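Local coordinates for YcgJ protein (Bacillus subtilis, PDB 1XXL) that probably transfers methyl groups from S-adenosylmethionine to an as yet unidentified substrate, as a member of the methyltransferase superfamily, at residues Gly11-Thr16 and Thr92-Ala97; Ser152-Trp157 and Leu166-Ile171; Val58-Ala63 and Val71-Gly76; Lys105-Val110 and Ser162-Ala167; His125-Pro128 and Leu133-Phe136. All coordinates share one frame; numbering follows the deposited sequence.

Contact 1 (Gly11-Thr16 and Thr92-Ala97); sequences GLMIKT and TCRYAA. With SO4 (sulfate ion), chain C; SO4 (sulfate ion), chain D.
M13, a selenomethionine, carries the whole contact on the side of helix 11-16, its chain extending across to strand 92-94. It has CG anti to its carbonyl carbon (chi1 -72°), and a bend at chi3 swings the terminal methyl against the strand. There CE lies 3.5 Å from C93 O and 4.0 Å from T92 CB, while SE rests 4.0 Å from R94 CD, the two side chains crossing obliquely. I14, next along, packs on A38 and F39. T16 closes the walk by turning its hydroxyl back onto its own helix, OG1 donating to L12 O at 2.7 Å from the carbonyl face opposite to T16 N.

R94, which binds S-adenosylmethionine, here grips a sulfate ion, probably from the crystallisation liquor, lying in the plane of its guanidinium, with a nearly straight bond from NH1 to O3 (3.2 Å, 176°) and a more bent one from NH2 to O4 (150°). With an alanine here, the sulfate would probably lose both these donors, T35 would be left without the bond from NE, and a gap would open beside SE. Strand 88-94 pairs in parallel with strands 24-28 and 118-125, and helix 7-17 lies against it, bordered by helix 34-39 and strands 166-179 and 222-236.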
# COMPACT_ATOMS: atom_id res chain seq x y z
N GLY A 11 -1.27 8.68 -9.64
CA GLY A 11 -0.58 9.46 -10.68
C GLY A 11 0.92 9.28 -10.64
O GLY A 11 1.58 9.16 -11.69
N LEU A 12 1.50 9.26 -9.43
CA LEU A 12 2.95 9.01 -9.28
C LEU A 12 3.41 7.65 -9.82
O LEU A 12 4.48 7.53 -10.45
CB LEU A 12 3.40 9.08 -7.82
CG LEU A 12 4.41 10.14 -7.37
CD1 LEU A 12 5.14 9.64 -6.13
CD2 LEU A 12 5.43 10.55 -8.44
N MSE A 13 2.63 6.63 -9.51
CA MSE A 13 2.89 5.28 -10.01
C MSE A 13 2.82 5.22 -11.53
O MSE A 13 3.68 4.65 -12.17
CB MSE A 13 1.88 4.29 -9.45
CG MSE A 13 2.09 3.98 -8.00
SE MSE A 13 0.71 2.71 -7.41
CE MSE A 13 1.84 1.49 -6.44
N ILE A 14 1.77 5.81 -12.10
CA ILE A 14 1.63 5.80 -13.54
C ILE A 14 2.81 6.53 -14.17
O ILE A 14 3.45 6.00 -15.07
CB ILE A 14 0.25 6.37 -14.01
CG1 ILE A 14 -0.87 5.41 -13.61
CG2 ILE A 14 0.24 6.58 -15.55
CD1 ILE A 14 -2.26 6.04 -13.68
N LYS A 15 3.11 7.72 -13.68
CA LYS A 15 4.28 8.48 -14.15
C LYS A 15 5.61 7.68 -14.09
O LYS A 15 6.40 7.64 -15.04
CB LYS A 15 4.41 9.77 -13.33
CG LYS A 15 5.47 10.73 -13.86
CD LYS A 15 5.81 11.82 -12.85
CE LYS A 15 7.06 12.60 -13.30
NZ LYS A 15 7.52 13.52 -12.23
N THR A 16 5.84 7.02 -12.96
CA THR A 16 7.09 6.31 -12.73
C THR A 16 7.20 5.00 -13.52
O THR A 16 8.31 4.56 -13.89
CB THR A 16 7.23 6.03 -11.21
OG1 THR A 16 7.12 7.26 -10.48
CG2 THR A 16 8.59 5.34 -10.88
N THR A 92 2.40 -3.51 -9.17
CA THR A 92 2.01 -2.39 -8.34
C THR A 92 1.37 -2.90 -7.07
O THR A 92 0.73 -3.95 -7.04
CB THR A 92 1.00 -1.42 -9.06
OG1 THR A 92 -0.21 -2.12 -9.40
CG2 THR A 92 1.59 -0.84 -10.34
N CYS A 93 1.55 -2.14 -6.01
CA CYS A 93 1.03 -2.49 -4.72
C CYS A 93 0.81 -1.16 -3.99
O CYS A 93 1.78 -0.52 -3.59
CB CYS A 93 2.04 -3.39 -3.98
SG CYS A 93 1.45 -4.00 -2.42
N ARG A 94 -0.45 -0.73 -3.87
CA ARG A 94 -0.80 0.59 -3.33
C ARG A 94 -1.58 0.48 -2.03
O ARG A 94 -2.68 -0.06 -2.02
CB ARG A 94 -1.57 1.42 -4.34
CG ARG A 94 -1.77 2.88 -3.90
CD ARG A 94 -2.28 3.77 -5.05
NE ARG A 94 -3.60 3.32 -5.51
CZ ARG A 94 -4.69 4.08 -5.65
NH1 ARG A 94 -4.68 5.37 -5.35
NH2 ARG A 94 -5.80 3.53 -6.09
N TYR A 95 -0.98 0.96 -0.95
CA TYR A 95 -1.54 0.89 0.39
C TYR A 95 -2.09 -0.49 0.75
O TYR A 95 -3.13 -0.61 1.39
CB TYR A 95 -2.58 2.01 0.62
CG TYR A 95 -2.01 3.41 0.50
CD1 TYR A 95 -1.02 3.86 1.37
CD2 TYR A 95 -2.47 4.30 -0.47
CE1 TYR A 95 -0.51 5.16 1.29
CE2 TYR A 95 -1.95 5.61 -0.58
CZ TYR A 95 -0.97 6.04 0.30
OH TYR A 95 -0.46 7.30 0.20
N ALA A 96 -1.37 -1.53 0.35
CA ALA A 96 -1.80 -2.90 0.63
C ALA A 96 -0.83 -3.68 1.50
O ALA A 96 -1.25 -4.57 2.23
CB ALA A 96 -2.02 -3.64 -0.69
N ALA A 97 0.46 -3.39 1.41
CA ALA A 97 1.49 -4.20 2.10
C ALA A 97 1.31 -4.32 3.61
O ALA A 97 1.63 -5.36 4.20
CB ALA A 97 2.87 -3.68 1.79
S SO4 C . -8.36 6.37 -6.13
O1 SO4 C . -8.04 6.01 -7.51
O2 SO4 C . -9.65 7.05 -6.12
O3 SO4 C . -7.31 7.23 -5.61
O4 SO4 C . -8.45 5.17 -5.28
S SO4 D . -2.18 9.79 -1.74
O1 SO4 D . -0.86 10.36 -1.68
O2 SO4 D . -2.59 9.52 -3.13
O3 SO4 D . -3.10 10.69 -1.14
O4 SO4 D . -2.23 8.64 -0.92

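Contact 2 (Ser152-Trp157 and Leu166-Ile171); sequences SSLSEW and LAYQDI
The nearest atoms to the hydroxyl of Y168 across the contact are carbons: its OH lies 4.0 Å from both CB and CD2 of L154, and no hydrogen bond joins 152-157 to 166-171. The two side chains cross at about a right angle. Further back along the ring, CE2 of Y168 rests 4.1 Å from CB of W157, an oblique approach. Y168 is swung out to the helix by its first torsion, which sets CG anti to the backbone N (chi1 173°).

W157 offers its CB to the tyrosine while its indole leads away; S152 CB lies over the rim of one face, and the indole also touches V103, V107 and A97. The helix start that presents L154 and W157 is fixed by a capping box. S153 OG, at the N-cap, accepts from E156 N at 3.2 Å, and S153 N donates to E156 OE2 at 2.9 Å, on the anti side of the carboxylate. The same oxygen forms a salt bridge with R150, so it has two partners.

The contact thus rests the first turn of helix 154-163 on strand 166-179, the strand that this helix leads into. Y168 also touches I232 and L154 touches I230 of the adjoining antiparallel strand 222-236, and helix 103-113 borders the indole.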
# COMPACT_ATOMS: atom_id res chain seq x y z
N SER A 152 6.02 -1.69 7.69
CA SER A 152 7.44 -1.87 7.81
C SER A 152 8.15 -0.52 7.76
O SER A 152 7.61 0.48 7.24
CB SER A 152 7.98 -2.77 6.68
OG SER A 152 7.43 -4.07 6.70
N SER A 153 9.37 -0.48 8.31
CA SER A 153 10.23 0.69 8.18
C SER A 153 10.92 0.69 6.81
O SER A 153 10.93 -0.33 6.11
CB SER A 153 11.27 0.70 9.32
OG SER A 153 12.22 -0.32 9.14
N LEU A 154 11.51 1.83 6.42
CA LEU A 154 12.27 1.92 5.16
C LEU A 154 13.53 1.05 5.13
O LEU A 154 13.88 0.48 4.10
CB LEU A 154 12.61 3.38 4.82
CG LEU A 154 11.37 4.29 4.65
CD1 LEU A 154 11.80 5.69 4.26
CD2 LEU A 154 10.38 3.75 3.69
N SER A 155 14.21 0.97 6.26
CA SER A 155 15.28 -0.02 6.48
C SER A 155 14.87 -1.41 6.14
O SER A 155 15.59 -2.12 5.46
CB SER A 155 15.61 -0.08 7.97
OG SER A 155 16.59 0.84 8.20
N GLU A 156 13.75 -1.82 6.70
CA GLU A 156 13.22 -3.15 6.43
C GLU A 156 12.93 -3.38 4.96
O GLU A 156 13.25 -4.43 4.44
CB GLU A 156 12.00 -3.43 7.29
CG GLU A 156 12.36 -3.58 8.76
CD GLU A 156 11.16 -3.69 9.68
OE1 GLU A 156 11.30 -4.38 10.72
OE2 GLU A 156 10.08 -3.10 9.39
N TRP A 157 12.32 -2.41 4.27
CA TRP A 157 12.08 -2.54 2.83
C TRP A 157 13.36 -2.64 2.06
O TRP A 157 13.47 -3.43 1.13
CB TRP A 157 11.30 -1.34 2.28
CG TRP A 157 9.83 -1.40 2.61
CD1 TRP A 157 9.14 -0.54 3.40
CD2 TRP A 157 8.90 -2.38 2.15
NE1 TRP A 157 7.82 -0.91 3.44
CE2 TRP A 157 7.65 -2.04 2.70
CE3 TRP A 157 9.00 -3.49 1.32
CZ2 TRP A 157 6.48 -2.78 2.44
CZ3 TRP A 157 7.84 -4.24 1.06
CH2 TRP A 157 6.60 -3.88 1.62
N LEU A 166 16.30 -7.07 -5.79
CA LEU A 166 15.69 -5.83 -6.30
C LEU A 166 16.55 -4.64 -5.94
O LEU A 166 16.91 -4.46 -4.77
CB LEU A 166 14.28 -5.63 -5.73
CG LEU A 166 13.34 -6.84 -5.78
CD1 LEU A 166 11.96 -6.52 -5.21
CD2 LEU A 166 13.23 -7.32 -7.21
N ALA A 167 16.90 -3.83 -6.94
CA ALA A 167 17.45 -2.52 -6.68
C ALA A 167 16.37 -1.62 -6.06
O ALA A 167 15.23 -1.61 -6.52
CB ALA A 167 17.99 -1.89 -7.95
N TYR A 168 16.73 -0.86 -5.03
CA TYR A 168 15.79 -0.01 -4.28
C TYR A 168 15.97 1.46 -4.63
O TYR A 168 17.09 1.97 -4.65
CB TYR A 168 16.00 -0.19 -2.77
CG TYR A 168 15.23 0.73 -1.82
CD1 TYR A 168 15.67 2.04 -1.56
CD2 TYR A 168 14.10 0.27 -1.13
CE1 TYR A 168 14.98 2.87 -0.66
CE2 TYR A 168 13.42 1.08 -0.24
CZ TYR A 168 13.85 2.38 -0.02
OH TYR A 168 13.15 3.15 0.88
N GLN A 169 14.86 2.16 -4.86
CA GLN A 169 14.88 3.61 -5.02
C GLN A 169 13.67 4.21 -4.36
O GLN A 169 12.54 3.78 -4.58
CB GLN A 169 14.92 3.97 -6.51
CG GLN A 169 15.24 5.39 -6.78
CD GLN A 169 15.34 5.71 -8.27
OE1 GLN A 169 15.42 4.82 -9.11
NE2 GLN A 169 15.36 7.01 -8.59
N ASP A 170 13.91 5.20 -3.51
CA ASP A 170 12.87 6.07 -2.97
C ASP A 170 12.51 7.15 -4.03
O ASP A 170 13.30 8.04 -4.35
CB ASP A 170 13.35 6.64 -1.61
CG ASP A 170 12.63 7.91 -1.19
OD1 ASP A 170 11.53 8.24 -1.71
OD2 ASP A 170 13.19 8.61 -0.32
N ILE A 171 11.34 7.03 -4.62
CA ILE A 171 10.91 7.98 -5.64
C ILE A 171 10.38 9.29 -5.02
O ILE A 171 10.74 10.39 -5.47
CB ILE A 171 9.87 7.35 -6.59
CG1 ILE A 171 10.42 6.06 -7.25
CG2 ILE A 171 9.40 8.37 -7.64
CD1 ILE A 171 11.60 6.26 -8.18

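Contact 3 (Val58-Ala63 and Val71-Gly76); sequences VASSFA and VRFQQG
A CH-pi contact between A59 and F73 dominates this pairing of helix and strand. The methyl CB of A59 stands over the centre of the phenyl ring, 3.4 Å from its centroid and only 4° off the ring normal, so it meets the six ring carbons almost evenly. The torsion that puts the ring there sets CG anti to the carbonyl carbon (chi1 -57°), laying one face of the phenyl against the helix. The helix backbone closes on the same ring, with A59 O 3.5 Å from CE1, and S60 N approaches CD1 obliquely.

Apolar side-chain contacts continue the seam one turn further on. A63 CB lies 3.5 Å from V71 CG2, and the same methyl comes to the edge of the F73 ring, near its plane, at 4.2 Å from CE1. The small side chains of A59 and A63 are consistent with the close approach of the segment axes, which come to 8.0 Å and run nearly antiparallel, at 168°.

One water makes a polar bridge across the contact. It donates to S60 OG at 3.0 Å and accepts from F73 N at 2.9 Å, joining the helix to the backbone of the strand. S60 OG is also hydrogen-bonded to V56 O, so the hydroxyl has partners both in its own helix and in the water.

The contact packs the helix of the beta-alpha-beta unit 45-50, 53-66, 71-75 on its second strand. Strand 71-75 pairs in parallel with strand 45-50, while A36 and L37 of helix 34-39 pack beside F73, A63 and V71.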
# COMPACT_ATOMS: atom_id res chain seq x y z
N VAL A 58 -16.68 -6.83 -7.11
CA VAL A 58 -16.81 -5.36 -7.21
C VAL A 58 -15.90 -4.81 -8.31
O VAL A 58 -16.36 -4.05 -9.16
CB VAL A 58 -16.50 -4.68 -5.84
CG1 VAL A 58 -16.38 -3.16 -5.98
CG2 VAL A 58 -17.58 -5.00 -4.83
N ALA A 59 -14.63 -5.21 -8.32
CA ALA A 59 -13.71 -4.70 -9.33
C ALA A 59 -14.13 -5.08 -10.75
O ALA A 59 -14.07 -4.26 -11.66
CB ALA A 59 -12.26 -5.13 -9.05
N SER A 60 -14.56 -6.33 -10.94
CA SER A 60 -14.95 -6.81 -12.27
C SER A 60 -16.18 -6.07 -12.79
O SER A 60 -16.25 -5.75 -13.98
CB SER A 60 -15.25 -8.31 -12.28
OG SER A 60 -14.31 -9.05 -11.54
N SER A 61 -17.15 -5.79 -11.93
CA SER A 61 -18.34 -5.08 -12.38
C SER A 61 -18.02 -3.61 -12.66
O SER A 61 -18.57 -3.03 -13.58
CB SER A 61 -19.50 -5.23 -11.39
OG SER A 61 -19.22 -4.55 -10.20
N PHE A 62 -17.08 -3.04 -11.90
CA PHE A 62 -16.61 -1.67 -12.12
C PHE A 62 -15.89 -1.51 -13.48
O PHE A 62 -16.09 -0.50 -14.17
CB PHE A 62 -15.75 -1.23 -10.93
CG PHE A 62 -15.29 0.21 -10.98
CD1 PHE A 62 -16.15 1.23 -11.35
CD2 PHE A 62 -13.99 0.54 -10.60
CE1 PHE A 62 -15.72 2.55 -11.39
CE2 PHE A 62 -13.56 1.86 -10.61
CZ PHE A 62 -14.42 2.86 -11.02
N ALA A 63 -15.08 -2.51 -13.87
CA ALA A 63 -14.46 -2.56 -15.20
C ALA A 63 -15.50 -2.63 -16.33
O ALA A 63 -15.40 -1.91 -17.33
CB ALA A 63 -13.54 -3.75 -15.30
N VAL A 71 -8.53 -5.58 -18.43
CA VAL A 71 -8.25 -5.72 -17.02
C VAL A 71 -9.02 -6.94 -16.52
O VAL A 71 -10.17 -7.12 -16.89
CB VAL A 71 -8.61 -4.43 -16.17
CG1 VAL A 71 -7.95 -3.21 -16.73
CG2 VAL A 71 -10.12 -4.22 -16.11
N ARG A 72 -8.39 -7.78 -15.71
CA ARG A 72 -9.07 -8.94 -15.12
C ARG A 72 -8.72 -9.00 -13.63
O ARG A 72 -7.64 -8.55 -13.22
CB ARG A 72 -8.70 -10.24 -15.85
CG ARG A 72 -9.42 -10.42 -17.22
CD ARG A 72 -9.28 -11.86 -17.82
NE ARG A 72 -9.86 -12.90 -16.93
CZ ARG A 72 -10.94 -13.65 -17.18
NH1 ARG A 72 -11.60 -13.57 -18.33
NH2 ARG A 72 -11.35 -14.51 -16.25
N PHE A 73 -9.63 -9.52 -12.82
CA PHE A 73 -9.44 -9.63 -11.38
C PHE A 73 -9.60 -11.07 -10.95
O PHE A 73 -10.35 -11.84 -11.53
CB PHE A 73 -10.39 -8.70 -10.62
CG PHE A 73 -10.25 -7.26 -11.02
CD1 PHE A 73 -11.05 -6.73 -12.03
CD2 PHE A 73 -9.26 -6.47 -10.46
CE1 PHE A 73 -10.89 -5.44 -12.45
CE2 PHE A 73 -9.09 -5.15 -10.87
CZ PHE A 73 -9.90 -4.63 -11.87
N GLN A 74 -8.80 -11.47 -9.98
CA GLN A 74 -8.97 -12.79 -9.40
C GLN A 74 -8.66 -12.74 -7.93
O GLN A 74 -8.06 -11.78 -7.45
CB GLN A 74 -8.13 -13.83 -10.14
CG GLN A 74 -6.62 -13.68 -10.05
CD GLN A 74 -5.92 -14.76 -10.88
OE1 GLN A 74 -5.98 -14.76 -12.11
NE2 GLN A 74 -5.26 -15.68 -10.20
N GLN A 75 -9.13 -13.76 -7.22
CA GLN A 75 -8.85 -13.88 -5.82
C GLN A 75 -7.46 -14.50 -5.61
O GLN A 75 -7.09 -15.47 -6.27
CB GLN A 75 -9.91 -14.71 -5.09
CG GLN A 75 -9.69 -14.78 -3.57
CD GLN A 75 -10.79 -15.54 -2.84
OE1 GLN A 75 -11.48 -16.38 -3.43
NE2 GLN A 75 -10.97 -15.25 -1.55
N GLY A 76 -6.70 -13.93 -4.69
CA GLY A 76 -5.41 -14.50 -4.31
C GLY A 76 -4.68 -13.60 -3.34
O GLY A 76 -5.13 -12.48 -3.07
O HOH W 1 -12.38 -9.42 -13.79

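Contact 4 (Lys105-Val110 and Ser162-Ala167); sequences KAVREV and SANQLA
This is a mixed contact in which the amide of N164, just beyond the end of helix 154-163, lies on V107 and R108 of helix 103-113 without a hydrogen bond across. The amide's two ends meet different residues. OD1 sits 3.3 Å from R108 CA and 3.6 Å from R108 CB, while ND2 lies 3.6 Å from V107 CG1. Rotation about chi1 (-70°) places CG anti to the carbonyl carbon and directs the amide at the helix. R108 meets the amide through CA, CB and CG; its guanidinium lies beyond, past a bend at chi3, its plane turned only 7° from that of the amide.

The amide is held by the end of helix 154-163: ND2 donates to M160 O. Replacing N164 by a leucine is likely to leave M160 O without this donor, and the group packed on V107 and R108 no longer fixed in rotation by that bond. Two residues on, L166 CD1 rests on the same methyl, V107 CG1, at 4.2 Å, and its side chain also packs on A111 and F161.

The turn that presents N164 and L166 is a Schellman motif. Q165 takes positive phi as the C-prime residue, L166 N reaches back to F161 O, Q165 N bonds weakly to S162 O, and the chain passes directly into strand 166-179.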
# COMPACT_ATOMS: atom_id res chain seq x y z
N LYS A 105 7.67 -13.09 2.57
CA LYS A 105 7.24 -14.03 1.53
C LYS A 105 6.56 -13.31 0.35
O LYS A 105 6.76 -13.70 -0.80
CB LYS A 105 6.32 -15.09 2.16
CG LYS A 105 5.79 -16.16 1.19
CD LYS A 105 6.86 -16.75 0.25
CE LYS A 105 6.45 -18.13 -0.29
NZ LYS A 105 7.59 -18.80 -0.99
N ALA A 106 5.79 -12.24 0.61
CA ALA A 106 5.18 -11.42 -0.46
C ALA A 106 6.25 -10.87 -1.44
O ALA A 106 6.12 -11.02 -2.65
CB ALA A 106 4.36 -10.28 0.13
N VAL A 107 7.30 -10.25 -0.90
CA VAL A 107 8.38 -9.68 -1.72
C VAL A 107 9.12 -10.73 -2.50
O VAL A 107 9.54 -10.49 -3.63
CB VAL A 107 9.40 -8.87 -0.87
CG1 VAL A 107 10.56 -8.36 -1.75
CG2 VAL A 107 8.71 -7.69 -0.20
N ARG A 108 9.29 -11.90 -1.90
CA ARG A 108 9.93 -13.01 -2.57
C ARG A 108 9.09 -13.43 -3.79
O ARG A 108 9.62 -13.69 -4.88
CB ARG A 108 10.11 -14.16 -1.56
CG ARG A 108 10.99 -15.31 -1.98
CD ARG A 108 11.01 -16.43 -0.90
NE ARG A 108 10.92 -15.85 0.46
CZ ARG A 108 10.52 -16.50 1.56
NH1 ARG A 108 10.21 -17.80 1.52
NH2 ARG A 108 10.45 -15.85 2.72
N GLU A 109 7.77 -13.47 -3.62
CA GLU A 109 6.85 -13.80 -4.71
C GLU A 109 6.81 -12.71 -5.79
O GLU A 109 6.81 -13.02 -6.99
CB GLU A 109 5.43 -14.05 -4.15
CG GLU A 109 5.24 -15.42 -3.57
CD GLU A 109 5.24 -16.54 -4.64
OE1 GLU A 109 6.31 -17.18 -4.78
OE2 GLU A 109 4.21 -16.77 -5.33
N VAL A 110 6.77 -11.44 -5.37
CA VAL A 110 6.84 -10.31 -6.28
C VAL A 110 8.09 -10.43 -7.14
O VAL A 110 8.00 -10.34 -8.36
CB VAL A 110 6.83 -8.95 -5.54
CG1 VAL A 110 7.32 -7.83 -6.43
CG2 VAL A 110 5.45 -8.66 -5.02
N SER A 162 16.98 -6.06 -1.09
CA SER A 162 18.32 -6.61 -1.24
C SER A 162 18.33 -8.13 -1.17
O SER A 162 19.05 -8.77 -1.93
CB SER A 162 19.28 -6.01 -0.20
OG SER A 162 20.63 -6.15 -0.63
N ALA A 163 17.54 -8.70 -0.25
CA ALA A 163 17.40 -10.15 -0.12
C ALA A 163 16.86 -10.86 -1.36
O ALA A 163 17.06 -12.06 -1.53
CB ALA A 163 16.54 -10.49 1.08
N ASN A 164 16.18 -10.11 -2.22
CA ASN A 164 15.47 -10.62 -3.39
C ASN A 164 15.96 -10.02 -4.69
O ASN A 164 15.27 -10.09 -5.69
CB ASN A 164 13.97 -10.38 -3.20
CG ASN A 164 13.38 -11.26 -2.11
OD1 ASN A 164 13.18 -12.44 -2.33
ND2 ASN A 164 13.11 -10.71 -0.94
N GLN A 165 17.16 -9.44 -4.67
CA GLN A 165 17.85 -8.94 -5.84
C GLN A 165 17.04 -7.86 -6.57
O GLN A 165 17.11 -7.73 -7.81
CB GLN A 165 18.27 -10.09 -6.76
CG GLN A 165 19.46 -10.90 -6.21
CD GLN A 165 19.16 -11.57 -4.90
OE1 GLN A 165 19.83 -11.33 -3.87
NE2 GLN A 165 18.14 -12.40 -4.91
N LEU A 166 16.30 -7.07 -5.79
CA LEU A 166 15.69 -5.83 -6.30
C LEU A 166 16.55 -4.64 -5.94
O LEU A 166 16.91 -4.46 -4.77
CB LEU A 166 14.28 -5.63 -5.73
CG LEU A 166 13.34 -6.84 -5.78
CD1 LEU A 166 11.96 -6.52 -5.21
CD2 LEU A 166 13.23 -7.32 -7.21
N ALA A 167 16.90 -3.83 -6.94
CA ALA A 167 17.45 -2.52 -6.68
C ALA A 167 16.37 -1.62 -6.06
O ALA A 167 15.23 -1.61 -6.52
CB ALA A 167 17.99 -1.89 -7.95

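Contact 5 (His125-Pro128 and Leu133-Phe136); sequences HYAP and LDEF
The flat carboxylate of D134 is covered by the methyl of A127, whose CB sits over it at 3.5 Å from both CG and OD1 and 3.7 Å from OD2. The aspartate reaches this place with CG anti to its backbone N (chi1 178°), so that the group lies alongside the loop. Its CB meanwhile comes 3.6 Å from P128 O. The pyrrolidine ring of P128 meets L133 by its CB and CG atoms, each 3.9 Å from L133 CB, and the two side chains cross at about a right angle. Of the other rings, H125 stacks on H98 and F136 on H200.

No hydrogen bond links 125-128 to 133-136. The loop leaving strand 118-125 simply folds back over the first turns of helix 131-144, bringing the CA atoms of A127 and D134 to 4.5 Å. P128 and L133 both touch T211 of helix 206-211, which extends the apolar patch.

Chemically, the contact is one of van der Waals packing: a methyl over a carboxylate, ring carbons on the leucine, and the proline carbonyl against the aspartate CB. The charge of D134 is answered outside it, OD1 forming a salt bridge with R150, which probably ties helix 131-144 to the chain just before helix 154-163.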
# COMPACT_ATOMS: atom_id res chain seq x y z
N HIS A 125 2.20 3.64 3.60
CA HIS A 125 2.74 4.40 4.70
C HIS A 125 3.75 3.48 5.43
O HIS A 125 3.71 2.26 5.28
CB HIS A 125 1.68 5.04 5.61
CG HIS A 125 0.47 4.22 5.83
ND1 HIS A 125 0.37 3.32 6.87
CD2 HIS A 125 -0.71 4.16 5.17
CE1 HIS A 125 -0.82 2.74 6.82
NE2 HIS A 125 -1.49 3.23 5.80
N TYR A 126 4.69 4.09 6.12
CA TYR A 126 5.78 3.36 6.71
C TYR A 126 6.04 3.80 8.15
O TYR A 126 5.65 4.87 8.56
CB TYR A 126 7.03 3.50 5.83
CG TYR A 126 7.58 4.91 5.69
CD1 TYR A 126 7.19 5.73 4.64
CD2 TYR A 126 8.48 5.41 6.61
CE1 TYR A 126 7.72 7.01 4.50
CE2 TYR A 126 8.98 6.66 6.49
CZ TYR A 126 8.60 7.47 5.43
OH TYR A 126 9.10 8.74 5.35
N ALA A 127 6.73 2.93 8.89
CA ALA A 127 7.16 3.18 10.25
C ALA A 127 8.47 3.98 10.24
O ALA A 127 9.39 3.64 9.50
CB ALA A 127 7.40 1.85 10.95
N PRO A 128 8.55 5.05 11.06
CA PRO A 128 9.83 5.69 11.25
C PRO A 128 10.87 4.70 11.79
O PRO A 128 10.52 3.64 12.33
CB PRO A 128 9.52 6.80 12.26
CG PRO A 128 8.08 7.07 12.09
CD PRO A 128 7.48 5.73 11.79
N LEU A 133 8.44 5.29 17.70
CA LEU A 133 7.53 5.92 16.74
C LEU A 133 6.92 4.86 15.81
O LEU A 133 5.75 4.95 15.45
CB LEU A 133 8.26 6.99 15.94
CG LEU A 133 8.84 8.13 16.77
CD1 LEU A 133 9.58 9.09 15.88
CD2 LEU A 133 7.79 8.87 17.57
N ASP A 134 7.76 3.89 15.43
CA ASP A 134 7.32 2.69 14.70
C ASP A 134 6.11 2.04 15.41
O ASP A 134 5.03 1.84 14.84
CB ASP A 134 8.51 1.73 14.66
CG ASP A 134 8.21 0.43 13.99
OD1 ASP A 134 9.15 -0.09 13.33
OD2 ASP A 134 7.07 -0.09 14.10
N GLU A 135 6.31 1.75 16.68
CA GLU A 135 5.28 1.19 17.54
C GLU A 135 4.03 2.10 17.68
O GLU A 135 2.89 1.64 17.64
CB GLU A 135 5.99 0.95 18.85
CG GLU A 135 5.30 0.37 19.99
CD GLU A 135 6.32 0.13 21.14
OE1 GLU A 135 5.91 0.18 22.32
OE2 GLU A 135 7.54 -0.08 20.83
N PHE A 136 4.24 3.41 17.80
CA PHE A 136 3.13 4.35 17.99
C PHE A 136 2.16 4.31 16.81
O PHE A 136 0.95 4.18 16.97
CB PHE A 136 3.66 5.78 18.16
CG PHE A 136 2.59 6.80 18.31
CD1 PHE A 136 2.07 7.46 17.20
CD2 PHE A 136 2.08 7.11 19.56
CE1 PHE A 136 1.07 8.40 17.35
CE2 PHE A 136 1.10 8.04 19.70
CZ PHE A 136 0.59 8.68 18.60

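In the fold
Four of the contacts surround one mixed sheet, whose strands follow the 3-2-1-4-5-7-6 order of class I methyltransferases. Contact 3 lies at the 71-75 edge, nested within the loop closed by contact 1, on central strand 88-94; their centres are about 18 Å apart. Contacts 2 and 4, centres about 11 Å apart, share L166 and A167 near the opposite edge. Contact 5, inside the loop closed by contact 4, adjoins contact 2 and lies about 32 Å from contact 3 between centres. Contact 1 holds R94 of the S-adenosylmethionine site, and side chains of contacts 3 and 4 come within about 8 Å of others of its residues; the packing probably keeps helices and outer strands in place around that site.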